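Local atomic coordinates of arabinofuranosidase (Bifidobacterium longum, PDB entry 2Y2W), a protein that hydrolyses terminal alpha-L-arabinofuranosyl bonds in arabinan and arabinoxylan as a family 51 glycoside hydrolase, contributing to plant cell wall breakdown. Residues L278-D289 with I334-Y345; I47-D58 with G443-S451. All blocks are in the same frame, centred on the assembly; numbering follows the deposited sequence.

Contact 1 of 2, residues L278-D289 with I334-Y345; sequences LDFVSCHAYYFD and IALSFDEWGVWY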
loop_
_atom_site.group_PDB
_atom_site.type_symbol
_atom_site.label_atom_id
_atom_site.label_comp_id
_atom_site.label_asym_id
_atom_site.label_seq_id
_atom_site.Cartn_x
_atom_site.Cartn_y
_atom_site.Cartn_z
ATOM N N LEU D 278 -12.981 -16.701 3.876
ATOM C CA LEU D 278 -11.928 -17.569 4.386
ATOM C C LEU D 278 -12.452 -18.966 4.673
ATOM O O LEU D 278 -13.637 -19.156 4.962
ATOM C CB LEU D 278 -11.283 -16.977 5.645
ATOM C CG LEU D 278 -10.368 -15.760 5.471
ATOM C CD1 LEU D 278 -9.953 -15.238 6.831
ATOM C CD2 LEU D 278 -9.145 -16.086 4.615
ATOM N N ASP D 279 -11.552 -19.937 4.592
ATOM C CA ASP D 279 -11.894 -21.331 4.805
ATOM C C ASP D 279 -10.993 -21.956 5.868
ATOM O O ASP D 279 -11.400 -22.878 6.577
ATOM C CB ASP D 279 -11.781 -22.092 3.484
ATOM C CG ASP D 279 -12.685 -21.518 2.404
ATOM O OD1 ASP D 279 -13.898 -21.824 2.422
ATOM O OD2 ASP D 279 -12.182 -20.761 1.540
ATOM N N PHE D 280 -9.774 -21.435 5.975
ATOM C CA PHE D 280 -8.787 -21.942 6.916
ATOM C C PHE D 280 -8.106 -20.822 7.685
ATOM O O PHE D 280 -8.088 -19.670 7.248
ATOM C CB PHE D 280 -7.711 -22.746 6.186
ATOM C CG PHE D 280 -8.166 -24.093 5.707
ATOM C CD1 PHE D 280 -8.046 -25.212 6.525
ATOM C CD2 PHE D 280 -8.689 -24.248 4.428
ATOM C CE1 PHE D 280 -8.450 -26.468 6.081
ATOM C CE2 PHE D 280 -9.100 -25.500 3.972
ATOM C CZ PHE D 280 -8.980 -26.612 4.801
ATOM N N VAL D 281 -7.559 -21.183 8.840
ATOM C CA VAL D 281 -6.627 -20.339 9.576
ATOM C C VAL D 281 -5.378 -21.182 9.847
ATOM O O VAL D 281 -5.483 -22.350 10.222
ATOM C CB VAL D 281 -7.258 -19.756 10.875
ATOM C CG1 VAL D 281 -7.780 -20.860 11.801
ATOM C CG2 VAL D 281 -6.281 -18.833 11.600
ATOM N N SER D 282 -4.205 -20.596 9.628
ATOM C CA SER D 282 -2.948 -21.338 9.704
ATOM C C SER D 282 -2.374 -21.369 11.114
ATOM O O SER D 282 -2.438 -20.380 11.841
ATOM C CB SER D 282 -1.913 -20.757 8.736
ATOM O OG SER D 282 -1.308 -19.593 9.272
ATOM N N CYS D 283 -1.810 -22.516 11.483
ATOM C CA CYS D 283 -1.107 -22.672 12.748
ATOM C C CYS D 283 0.309 -23.159 12.492
ATOM O O CYS D 283 0.530 -24.057 11.672
ATOM C CB CYS D 283 -1.833 -23.663 13.654
ATOM S SG CYS D 283 -3.502 -23.179 14.109
ATOM N N HIS D 284 1.264 -22.558 13.197
ATOM C CA HIS D 284 2.672 -22.915 13.067
ATOM C C HIS D 284 3.236 -23.358 14.413
ATOM O O HIS D 284 3.122 -22.640 15.407
ATOM C CB HIS D 284 3.470 -21.737 12.497
ATOM C CG HIS D 284 3.123 -21.401 11.077
ATOM N ND1 HIS D 284 4.061 -20.963 10.168
ATOM C CD2 HIS D 284 1.947 -21.450 10.408
ATOM C CE1 HIS D 284 3.475 -20.749 9.004
ATOM N NE2 HIS D 284 2.192 -21.039 9.122
ATOM N N ALA D 285 3.836 -24.547 14.443
ATOM C CA ALA D 285 4.340 -25.120 15.690
ATOM C C ALA D 285 5.640 -25.901 15.506
ATOM O O ALA D 285 5.635 -27.020 14.988
ATOM C CB ALA D 285 3.272 -25.998 16.339
ATOM N N TYR D 286 6.746 -25.298 15.935
ATOM C CA TYR D 286 8.055 -25.950 15.911
ATOM C C TYR D 286 8.520 -26.289 17.328
ATOM O O TYR D 286 8.260 -25.533 18.271
ATOM C CB TYR D 286 9.097 -25.060 15.226
ATOM C CG TYR D 286 8.922 -24.886 13.732
ATOM C CD1 TYR D 286 9.295 -25.895 12.842
ATOM C CD2 TYR D 286 8.407 -23.702 13.205
ATOM C CE1 TYR D 286 9.148 -25.733 11.468
ATOM C CE2 TYR D 286 8.257 -23.529 11.831
ATOM C CZ TYR D 286 8.630 -24.548 10.971
ATOM O OH TYR D 286 8.483 -24.381 9.613
ATOM N N TYR D 287 9.208 -27.421 17.470
ATOM C CA TYR D 287 9.690 -27.881 18.773
ATOM C C TYR D 287 11.091 -28.479 18.685
ATOM O O TYR D 287 11.447 -29.083 17.675
ATOM C CB TYR D 287 8.733 -28.915 19.369
ATOM C CG TYR D 287 7.288 -28.481 19.394
ATOM C CD1 TYR D 287 6.809 -27.641 20.399
ATOM C CD2 TYR D 287 6.397 -28.910 18.412
ATOM C CE1 TYR D 287 5.480 -27.240 20.424
ATOM C CE2 TYR D 287 5.065 -28.515 18.427
ATOM C CZ TYR D 287 4.614 -27.680 19.437
ATOM O OH TYR D 287 3.296 -27.290 19.457
ATOM N N PHE D 288 11.878 -28.302 19.747
ATOM C CA PHE D 288 13.224 -28.881 19.839
ATOM C C PHE D 288 13.689 -29.054 21.284
ATOM O O PHE D 288 13.077 -28.518 22.208
ATOM C CB PHE D 288 14.243 -28.070 19.018
ATOM C CG PHE D 288 14.570 -26.712 19.591
ATOM C CD1 PHE D 288 13.678 -25.649 19.469
ATOM C CD2 PHE D 288 15.788 -26.490 20.226
ATOM C CE1 PHE D 288 13.986 -24.394 19.988
ATOM C CE2 PHE D 288 16.107 -25.240 20.746
ATOM C CZ PHE D 288 15.203 -24.188 20.627
ATOM N N ASP D 289 14.763 -29.821 21.465
ATOM C CA ASP D 289 15.372 -30.020 22.779
ATOM C C ASP D 289 16.291 -28.845 23.097
ATOM O O ASP D 289 17.369 -28.713 22.510
ATOM C CB ASP D 289 16.145 -31.345 22.816
ATOM C CG ASP D 289 16.681 -31.683 24.203
ATOM O OD1 ASP D 289 16.117 -31.204 25.210
ATOM O OD2 ASP D 289 17.668 -32.444 24.282
ATOM N N ILE D 334 -14.566 -22.234 10.269
ATOM C CA ILE D 334 -13.209 -22.090 9.763
ATOM C C ILE D 334 -12.391 -23.259 10.298
ATOM O O ILE D 334 -12.232 -23.409 11.511
ATOM C CB ILE D 334 -12.553 -20.756 10.221
ATOM C CG1 ILE D 334 -13.422 -19.538 9.858
ATOM C CG2 ILE D 334 -11.120 -20.632 9.685
ATOM C CD1 ILE D 334 -13.661 -19.322 8.371
ATOM N N ALA D 335 -11.888 -24.090 9.388
ATOM C CA ALA D 335 -11.022 -25.207 9.760
ATOM C C ALA D 335 -9.599 -24.728 10.055
ATOM O O ALA D 335 -9.190 -23.649 9.618
ATOM C CB ALA D 335 -11.018 -26.268 8.670
ATOM N N LEU D 336 -8.858 -25.536 10.806
ATOM C CA LEU D 336 -7.477 -25.226 11.143
ATOM C C LEU D 336 -6.520 -25.873 10.155
ATOM O O LEU D 336 -6.740 -27.007 9.712
ATOM C CB LEU D 336 -7.153 -25.689 12.566
ATOM C CG LEU D 336 -7.322 -24.711 13.735
ATOM C CD1 LEU D 336 -8.723 -24.104 13.810
ATOM C CD2 LEU D 336 -6.970 -25.407 15.041
ATOM N N SER D 337 -5.461 -25.142 9.816
ATOM C CA SER D 337 -4.435 -25.628 8.903
ATOM C C SER D 337 -3.052 -25.528 9.541
ATOM O O SER D 337 -2.425 -24.464 9.527
ATOM C CB SER D 337 -4.475 -24.848 7.585
ATOM O OG SER D 337 -3.530 -25.352 6.655
ATOM N N PHE D 338 -2.582 -26.639 10.104
ATOM C CA PHE D 338 -1.241 -26.716 10.681
ATOM C C PHE D 338 -0.175 -26.810 9.589
ATOM O O PHE D 338 0.547 -27.803 9.490
ATOM C CB PHE D 338 -1.141 -27.901 11.646
ATOM C CG PHE D 338 -1.173 -27.508 13.093
ATOM C CD1 PHE D 338 -2.382 -27.320 13.752
ATOM C CD2 PHE D 338 0.012 -27.323 13.800
ATOM C CE1 PHE D 338 -2.409 -26.954 15.093
ATOM C CE2 PHE D 338 -0.004 -26.957 15.139
ATOM C CZ PHE D 338 -1.216 -26.774 15.789
ATOM N N ASP D 339 -0.071 -25.752 8.787
ATOM C CA ASP D 339 0.736 -25.778 7.568
ATOM C C ASP D 339 2.247 -25.641 7.781
ATOM O O ASP D 339 3.020 -25.728 6.825
ATOM C CB ASP D 339 0.211 -24.776 6.524
ATOM C CG ASP D 339 0.062 -23.362 7.067
ATOM O OD1 ASP D 339 0.485 -23.090 8.211
ATOM O OD2 ASP D 339 -0.489 -22.515 6.330
ATOM N N GLU D 340 2.660 -25.429 9.026
ATOM C CA GLU D 340 4.069 -25.531 9.400
ATOM C C GLU D 340 4.207 -26.155 10.786
ATOM O O GLU D 340 3.976 -25.498 11.801
ATOM C CB GLU D 340 4.768 -24.166 9.336
ATOM C CG GLU D 340 5.225 -23.768 7.935
ATOM C CD GLU D 340 6.108 -22.531 7.913
ATOM O OE1 GLU D 340 6.947 -22.365 8.826
ATOM O OE2 GLU D 340 5.969 -21.727 6.966
ATOM N N TRP D 341 4.559 -27.437 10.818
ATOM C CA TRP D 341 4.790 -28.144 12.076
ATOM C C TRP D 341 5.999 -29.070 11.979
ATOM O O TRP D 341 6.447 -29.399 10.883
ATOM C CB TRP D 341 3.536 -28.915 12.519
ATOM C CG TRP D 341 3.221 -30.137 11.696
ATOM C CD1 TRP D 341 2.455 -30.190 10.567
ATOM C CD2 TRP D 341 3.658 -31.481 11.946
ATOM N NE1 TRP D 341 2.391 -31.478 10.095
ATOM C CE2 TRP D 341 3.121 -32.291 10.922
ATOM C CE3 TRP D 341 4.453 -32.078 12.935
ATOM C CZ2 TRP D 341 3.349 -33.670 10.857
ATOM C CZ3 TRP D 341 4.683 -33.449 12.869
ATOM C CH2 TRP D 341 4.130 -34.229 11.835
ATOM N N GLY D 342 6.526 -29.471 13.134
ATOM C CA GLY D 342 7.631 -30.424 13.190
ATOM C C GLY D 342 8.735 -30.046 14.156
ATOM O O GLY D 342 8.640 -29.042 14.864
ATOM N N VAL D 343 9.787 -30.862 14.177
ATOM C CA VAL D 343 10.942 -30.625 15.032
ATOM C C VAL D 343 11.979 -29.779 14.298
ATOM O O VAL D 343 12.417 -30.140 13.206
ATOM C CB VAL D 343 11.574 -31.958 15.519
ATOM C CG1 VAL D 343 12.892 -31.710 16.242
ATOM C CG2 VAL D 343 10.611 -32.708 16.429
ATOM N N TRP D 344 12.355 -28.651 14.903
ATOM C CA TRP D 344 13.398 -27.775 14.361
ATOM C C TRP D 344 14.235 -27.122 15.460
ATOM O O TRP D 344 13.717 -26.369 16.288
ATOM C CB TRP D 344 12.791 -26.715 13.429
ATOM C CG TRP D 344 13.743 -25.620 12.981
ATOM C CD1 TRP D 344 15.084 -25.738 12.733
ATOM C CD2 TRP D 344 13.407 -24.253 12.699
ATOM N NE1 TRP D 344 15.604 -24.532 12.333
ATOM C CE2 TRP D 344 14.596 -23.603 12.300
ATOM C CE3 TRP D 344 12.216 -23.516 12.745
ATOM C CZ2 TRP D 344 14.632 -22.247 11.953
ATOM C CZ3 TRP D 344 12.252 -22.166 12.399
ATOM C CH2 TRP D 344 13.452 -21.548 12.009
ATOM N N TYR D 345 15.532 -27.424 15.450
ATOM C CA TYR D 345 16.495 -26.808 16.360
ATOM C C TYR D 345 16.834 -25.399 15.877
ATOM O O TYR D 345 17.792 -25.194 15.127
ATOM C CB TYR D 345 17.749 -27.684 16.491
ATOM C CG TYR D 345 17.519 -28.947 17.291
ATOM C CD1 TYR D 345 17.097 -30.126 16.671
ATOM C CD2 TYR D 345 17.716 -28.965 18.671
ATOM C CE1 TYR D 345 16.875 -31.290 17.409
ATOM C CE2 TYR D 345 17.495 -30.120 19.416
ATOM C CZ TYR D 345 17.076 -31.277 18.783
ATOM O OH TYR D 345 16.861 -32.417 19.525
#

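Contact 2 of 2, residues I47-D58 with G443-S451; sequences IALNADATPVAD and GQAYAPAIS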
loop_
_atom_site.group_PDB
_atom_site.type_symbol
_atom_site.label_atom_id
_atom_site.label_comp_id
_atom_site.label_asym_id
_atom_site.label_seq_id
_atom_site.Cartn_x
_atom_site.Cartn_y
_atom_site.Cartn_z
ATOM N N ILE D 47 -5.211 -48.629 27.219
ATOM C CA ILE D 47 -5.750 -47.984 26.025
ATOM C C ILE D 47 -6.975 -48.778 25.577
ATOM O O ILE D 47 -6.853 -49.921 25.126
ATOM C CB ILE D 47 -4.706 -47.917 24.872
ATOM C CG1 ILE D 47 -3.394 -47.256 25.334
ATOM C CG2 ILE D 47 -5.292 -47.226 23.633
ATOM C CD1 ILE D 47 -3.497 -45.782 25.715
ATOM N N ALA D 48 -8.151 -48.173 25.716
ATOM C CA ALA D 48 -9.406 -48.850 25.398
ATOM C C ALA D 48 -10.477 -47.897 24.873
ATOM O O ALA D 48 -10.513 -46.724 25.246
ATOM C CB ALA D 48 -9.922 -49.608 26.621
ATOM N N LEU D 49 -11.342 -48.412 24.000
ATOM C CA LEU D 49 -12.497 -47.661 23.512
ATOM C C LEU D 49 -13.703 -47.936 24.405
ATOM O O LEU D 49 -13.984 -49.090 24.739
ATOM C CB LEU D 49 -12.816 -48.022 22.053
ATOM C CG LEU D 49 -12.029 -47.403 20.884
ATOM C CD1 LEU D 49 -12.088 -45.874 20.904
ATOM C CD2 LEU D 49 -10.579 -47.890 20.826
ATOM N N ASN D 50 -14.414 -46.872 24.780
ATOM C CA ASN D 50 -15.527 -46.963 25.734
ATOM C C ASN D 50 -16.794 -47.646 25.209
ATOM O O ASN D 50 -17.897 -47.099 25.325
ATOM C CB ASN D 50 -15.858 -45.579 26.313
ATOM C CG ASN D 50 -15.113 -45.287 27.608
ATOM O OD1 ASN D 50 -14.008 -45.787 27.838
ATOM N ND2 ASN D 50 -15.719 -44.470 28.465
ATOM N N ALA D 51 -16.618 -48.846 24.648
ATOM C CA ALA D 51 -17.710 -49.708 24.165
ATOM C C ALA D 51 -18.598 -49.095 23.077
ATOM O O ALA D 51 -18.950 -49.770 22.109
ATOM C CB ALA D 51 -18.560 -50.227 25.335
ATOM N N ASP D 52 -18.959 -47.824 23.245
ATOM C CA ASP D 52 -19.859 -47.139 22.323
ATOM C C ASP D 52 -19.331 -45.767 21.879
ATOM O O ASP D 52 -19.616 -44.737 22.502
ATOM C CB ASP D 52 -21.264 -47.026 22.930
ATOM C CG ASP D 52 -21.924 -48.383 23.144
ATOM O OD1 ASP D 52 -21.924 -49.210 22.203
ATOM O OD2 ASP D 52 -22.449 -48.618 24.254
ATOM N N ALA D 53 -18.549 -45.781 20.802
ATOM C CA ALA D 53 -18.045 -44.572 20.155
ATOM C C ALA D 53 -18.550 -44.574 18.704
ATOM O O ALA D 53 -18.632 -45.655 18.115
ATOM C CB ALA D 53 -16.532 -44.547 20.212
ATOM N N THR D 54 -18.889 -43.434 18.082
ATOM C CA THR D 54 -18.643 -42.011 18.469
ATOM C C THR D 54 -17.191 -41.538 18.269
ATOM O O THR D 54 -16.439 -41.379 19.235
ATOM C CB THR D 54 -19.265 -41.542 19.833
ATOM O OG1 THR D 54 -18.443 -41.948 20.934
ATOM C CG2 THR D 54 -20.706 -42.054 20.004
ATOM N N PRO D 55 -16.808 -41.296 16.999
ATOM C CA PRO D 55 -15.450 -40.904 16.629
ATOM C C PRO D 55 -15.220 -39.400 16.705
ATOM O O PRO D 55 -16.159 -38.632 16.941
ATOM C CB PRO D 55 -15.335 -41.374 15.169
ATOM C CG PRO D 55 -16.741 -41.755 14.730
ATOM C CD PRO D 55 -17.682 -41.350 15.816
ATOM N N VAL D 56 -13.968 -38.995 16.510
ATOM C CA VAL D 56 -13.610 -37.585 16.403
ATOM C C VAL D 56 -14.104 -37.049 15.053
ATOM O O VAL D 56 -14.881 -36.090 15.006
ATOM C CB VAL D 56 -12.079 -37.364 16.553
ATOM C CG1 VAL D 56 -11.738 -35.880 16.509
ATOM C CG2 VAL D 56 -11.564 -37.986 17.850
ATOM N N ALA D 57 -13.662 -37.694 13.972
ATOM C CA ALA D 57 -13.988 -37.297 12.601
ATOM C C ALA D 57 -13.448 -38.312 11.598
ATOM O O ALA D 57 -12.657 -39.188 11.953
ATOM C CB ALA D 57 -13.406 -35.927 12.296
ATOM N N ASP D 58 -13.887 -38.190 10.346
ATOM C CA ASP D 58 -13.248 -38.887 9.235
ATOM C C ASP D 58 -11.888 -38.240 8.995
ATOM O O ASP D 58 -11.777 -37.012 8.978
ATOM C CB ASP D 58 -14.109 -38.809 7.969
ATOM C CG ASP D 58 -14.303 -37.380 7.473
ATOM O OD1 ASP D 58 -14.709 -36.513 8.277
ATOM O OD2 ASP D 58 -14.049 -37.127 6.276
ATOM N N GLY D 443 -10.300 -43.930 7.309
ATOM C CA GLY D 443 -11.655 -44.028 7.844
ATOM C C GLY D 443 -11.964 -42.986 8.899
ATOM O O GLY D 443 -11.906 -41.784 8.632
ATOM N N GLN D 444 -12.299 -43.458 10.098
ATOM C CA GLN D 444 -12.661 -42.587 11.217
ATOM C C GLN D 444 -11.561 -42.562 12.280
ATOM O O GLN D 444 -10.854 -43.553 12.480
ATOM C CB GLN D 444 -13.982 -43.041 11.847
ATOM C CG GLN D 444 -15.210 -42.907 10.945
ATOM C CD GLN D 444 -15.858 -41.527 11.000
ATOM O OE1 GLN D 444 -15.472 -40.668 11.795
ATOM N NE2 GLN D 444 -16.857 -41.315 10.151
ATOM N N ALA D 445 -11.429 -41.423 12.958
ATOM C CA ALA D 445 -10.446 -41.256 14.025
ATOM C C ALA D 445 -11.116 -41.323 15.393
ATOM O O ALA D 445 -12.103 -40.631 15.648
ATOM C CB ALA D 445 -9.690 -39.943 13.858
ATOM N N TYR D 446 -10.571 -42.166 16.265
ATOM C CA TYR D 446 -11.119 -42.371 17.602
ATOM C C TYR D 446 -10.109 -41.984 18.677
ATOM O O TYR D 446 -8.919 -42.289 18.559
ATOM C CB TYR D 446 -11.536 -43.833 17.791
ATOM C CG TYR D 446 -12.807 -44.225 17.070
ATOM C CD1 TYR D 446 -14.052 -44.046 17.670
ATOM C CD2 TYR D 446 -12.765 -44.789 15.794
ATOM C CE1 TYR D 446 -15.227 -44.410 17.016
ATOM C CE2 TYR D 446 -13.937 -45.157 15.129
ATOM C CZ TYR D 446 -15.163 -44.960 15.749
ATOM O OH TYR D 446 -16.329 -45.315 15.107
ATOM N N ALA D 447 -10.592 -41.311 19.717
ATOM C CA ALA D 447 -9.761 -40.951 20.863
ATOM C C ALA D 447 -10.044 -41.897 22.034
ATOM O O ALA D 447 -11.017 -41.704 22.769
ATOM C CB ALA D 447 -10.000 -39.496 21.264
ATOM N N PRO D 448 -9.193 -42.927 22.210
ATOM C CA PRO D 448 -9.464 -43.963 23.206
ATOM C C PRO D 448 -9.272 -43.467 24.635
ATOM O O PRO D 448 -8.544 -42.498 24.863
ATOM C CB PRO D 448 -8.430 -45.041 22.877
ATOM C CG PRO D 448 -7.294 -44.299 22.276
ATOM C CD PRO D 448 -7.878 -43.112 21.565
ATOM N N ALA D 449 -9.939 -44.126 25.580
ATOM C CA ALA D 449 -9.739 -43.852 26.997
ATOM C C ALA D 449 -8.324 -44.259 27.393
ATOM O O ALA D 449 -7.898 -45.392 27.147
ATOM C CB ALA D 449 -10.771 -44.588 27.839
ATOM N N ILE D 450 -7.596 -43.312 27.980
ATOM C CA ILE D 450 -6.205 -43.528 28.369
ATOM C C ILE D 450 -6.045 -43.430 29.887
ATOM O O ILE D 450 -6.531 -42.486 30.515
ATOM C CB ILE D 450 -5.249 -42.528 27.661
ATOM C CG1 ILE D 450 -5.439 -42.580 26.139
ATOM C CG2 ILE D 450 -3.789 -42.813 28.032
ATOM C CD1 ILE D 450 -4.924 -41.354 25.397
ATOM N N SER D 451 -5.371 -44.425 30.459
ATOM C CA SER D 451 -5.020 -44.428 31.875
ATOM C C SER D 451 -3.551 -44.806 32.032
ATOM O O SER D 451 -3.189 -45.976 31.912
ATOM C CB SER D 451 -5.914 -45.397 32.654
ATOM O OG SER D 451 -7.284 -45.066 32.502
#

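Contact 1 of 2, residues L278-D289 with I334-Y345
C283 CB sits over the centre of the F338 ring, 3.6 Å from its atom CE1, in a CH-pi contact; C283 SG adds a separate, oblique sulfur-aromatic contact with the same ring. At that ring's edge, A285 CB lies in plane, 3.6 Å from F338 CE2, while the side chains of V281 and L336 lie side by side, pointing the same way, V281 CG1 3.9 Å from L336 CD1; I314 of helix 307-327 also packs on F338. Between the two strands a parallel ladder runs from A335 N bonded to D279 O as far as W344 N bonded to Y287 O. These are the sixth and seventh strands of the eight-stranded parallel barrel, and a beta bulge between S282 and H284 shifts their register by one. Beyond it W344, probably important for substrate recognition, has CG anti to the backbone N (chi1 171°), which turns the edge of its six-membered ring onto the face of Y286, planes at 78°; W344 CE3 stands 3.7 Å from Y286 CG. E340, the probable nucleophile, is the parallel bridge partner of H284, and its CB lies over one face of the imidazole in a CH-pi contact, 3.4 Å from H284 ND1. Y286, which probably binds alpha-L-arabinofuranose, donates from OH to E340 OE1 (2.7 Å), meeting it from above the carboxylate plane, while OE2 is salt-bridged to R109.

Contact 2 of 2, residues I47-D58 with G443-S451
With CG anti to its carbonyl carbon (chi1 -74°), Y446 places its ring against the loop A53-P55, and chi2 of -87° turns one face to P55 CB, 3.6 Å from Y446 CE1 in a CH-pi contact, and the edge to A53 CB, 3.5 Å from the same CE1. L49 CD1 reaches Y446 CB, the two side chains crossing at about a right angle. Trimming Y446 to an alanine would probably leave P55 and A53 without the ring they pack on and set the A53-P55 loop freer to move. Towards the other end, I47 CG2 lies 3.8 Å from P448 CG, and I47 CD1 meets the I450 side chain. Backbone bonds fasten the segments at both ends of the loop between them. A48 and A449 form an antiparallel hydrogen-bonded pair, A48 N reaching A449 O at 3.1 Å with a nearly straight N-H (165°). Further along, V56 N bonds to A445 O at 2.6 Å and A445 N to A57 O at 2.7 Å. The contact belongs to the mixed beta sheet: strand 462-473 pairs with 444-456, its V470 touching L49 and P448, while strand 492-497 runs parallel to 45-48 and sets L494 against I47.

In the fold
Contact 2 joins residues 47-58, near the start of the modelled chain, to 443-451, after the last barrel strand; the whole of contact 1 falls between them in sequence. In this enzyme the barrel is thus built from the middle of the chain, and the second beta structure draws on both ends. Contact 1 pairs two adjacent strands of the closed parallel barrel, its centre about 7 Å from the centre of the chain, whereas contact 2 lies in the mixed sheet, its centre about 25 Å from that point. Their centres are 24 Å apart and their nearest atoms about 11 Å, without touching. Contact 1 holds the probable nucleophile E340 and two further sites assigned by similarity; contact 2 is structural packing away from them.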